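Local coordinates for protein D-glycero-D-manno-heptose 1-phosphate kinase (Bacteroides thetaiotaomicron, PDB 3K85) that probably phosphorylates a sugar phosphate, D-glycero-D-manno-heptose 1-phosphate, at the expense of ATP, as a member of the GHMP kinase family, at residues T310-E313 and E314-A318. Residues are numbered along the deposited sequence; the frame is centred on the assembly and turned at random.
Sequences TRKE and EVVRA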
# COMPACT_ATOMS: atom_id res chain seq x y z
N THR A 310 13.42 -18.18 -16.25
CA THR A 310 13.71 -19.21 -17.25
C THR A 310 14.66 -20.29 -16.73
O THR A 310 14.88 -21.31 -17.39
CB THR A 310 14.35 -18.60 -18.53
OG1 THR A 310 15.55 -17.90 -18.18
CG2 THR A 310 13.38 -17.62 -19.20
N ARG A 311 15.21 -20.07 -15.54
CA ARG A 311 16.11 -21.04 -14.94
C ARG A 311 15.55 -21.63 -13.65
O ARG A 311 16.17 -22.49 -13.04
CB ARG A 311 17.48 -20.40 -14.65
CG ARG A 311 18.24 -19.99 -15.89
CD ARG A 311 19.53 -19.23 -15.57
NE ARG A 311 20.49 -20.02 -14.81
CZ ARG A 311 20.96 -21.21 -15.18
NH1 ARG A 311 20.55 -21.77 -16.32
NH2 ARG A 311 21.85 -21.83 -14.42
N LYS A 312 14.37 -21.18 -13.24
CA LYS A 312 13.78 -21.68 -12.01
C LYS A 312 13.57 -23.19 -11.99
O LYS A 312 13.95 -23.85 -11.02
CB LYS A 312 12.45 -20.97 -11.71
CG LYS A 312 11.72 -21.56 -10.50
CD LYS A 312 10.50 -20.75 -10.08
CE LYS A 312 9.71 -21.51 -9.03
NZ LYS A 312 8.69 -20.67 -8.31
N GLU A 313 12.97 -23.74 -13.04
CA GLU A 313 12.71 -25.18 -13.08
C GLU A 313 13.96 -26.03 -12.84
O GLU A 313 13.90 -27.07 -12.18
CB GLU A 313 12.07 -25.59 -14.42
CG GLU A 313 11.86 -27.09 -14.58
CD GLU A 313 10.92 -27.69 -13.54
OE1 GLU A 313 11.05 -27.37 -12.34
OE2 GLU A 313 10.04 -28.50 -13.93
N GLU A 314 15.09 -25.57 -13.37
CA GLU A 314 16.35 -26.27 -13.20
C GLU A 314 16.66 -26.27 -11.71
O GLU A 314 16.78 -27.32 -11.09
CB GLU A 314 17.45 -25.56 -13.97
CG GLU A 314 18.27 -26.46 -14.90
CD GLU A 314 17.40 -27.33 -15.81
OE1 GLU A 314 16.91 -28.38 -15.35
OE2 GLU A 314 17.21 -26.96 -16.98
N VAL A 315 16.75 -25.07 -11.13
CA VAL A 315 17.02 -24.93 -9.71
C VAL A 315 16.11 -25.86 -8.90
O VAL A 315 16.58 -26.63 -8.06
CB VAL A 315 16.81 -23.47 -9.24
CG1 VAL A 315 16.90 -23.37 -7.73
CG2 VAL A 315 17.85 -22.56 -9.89
N VAL A 316 14.81 -25.78 -9.15
CA VAL A 316 13.86 -26.60 -8.43
C VAL A 316 14.12 -28.09 -8.60
O VAL A 316 14.01 -28.84 -7.64
CB VAL A 316 12.41 -26.29 -8.85
CG1 VAL A 316 11.47 -27.40 -8.40
CG2 VAL A 316 11.96 -24.98 -8.23
N ARG A 317 14.47 -28.51 -9.80
CA ARG A 317 14.72 -29.93 -10.04
C ARG A 317 15.96 -30.45 -9.30
O ARG A 317 15.94 -31.54 -8.73
CB ARG A 317 14.87 -30.21 -11.54
CG ARG A 317 13.55 -30.43 -12.25
CD ARG A 317 13.74 -30.64 -13.73
NE ARG A 317 12.52 -31.10 -14.38
CZ ARG A 317 12.42 -31.39 -15.68
NH1 ARG A 317 13.49 -31.27 -16.46
NH2 ARG A 317 11.27 -31.79 -16.19
N ALA A 318 17.02 -29.65 -9.33
CA ALA A 318 18.27 -30.02 -8.67
C ALA A 318 18.07 -30.15 -7.17
O ALA A 318 18.43 -31.17 -6.59
CB ALA A 318 19.33 -28.97 -8.97
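On the first turns of helix 309-320, Glu313 and Arg317 pair one turn apart along the exposed side, while Lys312 and Val316 meet on the side facing strand 199-202. The backbone beneath carries i to i+4 bonds: Val316 N donates to Lys312 O at 2.8 Å, and Arg317 N reaches Glu313 O, also at 2.8 Å. One residue earlier, Arg311 O takes a longer bond from Val315 N, 3.3 Å, and a weak one from Glu314 N.

With CG trans to N (chi1 176°), the Glu313 side chain then bends at the CB-CG bond, which swings the carboxylate along the helix to Arg317. The arginine chain runs straight as far as NE, and Glu313 CG lies over one face of its guanidinium. Carboxylate and guanidinium planes are only 25° apart, yet OE2 of Glu313 sits off the plane of the guanidinium, 3.6 Å from Arg317 NE. The salt bridge is therefore long and purely electrostatic, with no N-H aimed at the oxygen.

On the inward-facing side, Lys312 CG touches Val316 CG2 at 4.1 Å. The lysine runs on fully extended to hydrogen-bond Met199 O through NZ, and its aliphatic part joins Val315 and Val316 in packing on Val200. This is an amphipathic surface helix of the GHMP kinase C-terminal family region, with an i to i+4 Glu-Arg pair, packed on strand 199-202, an outer strand of the three-stranded antiparallel sheet.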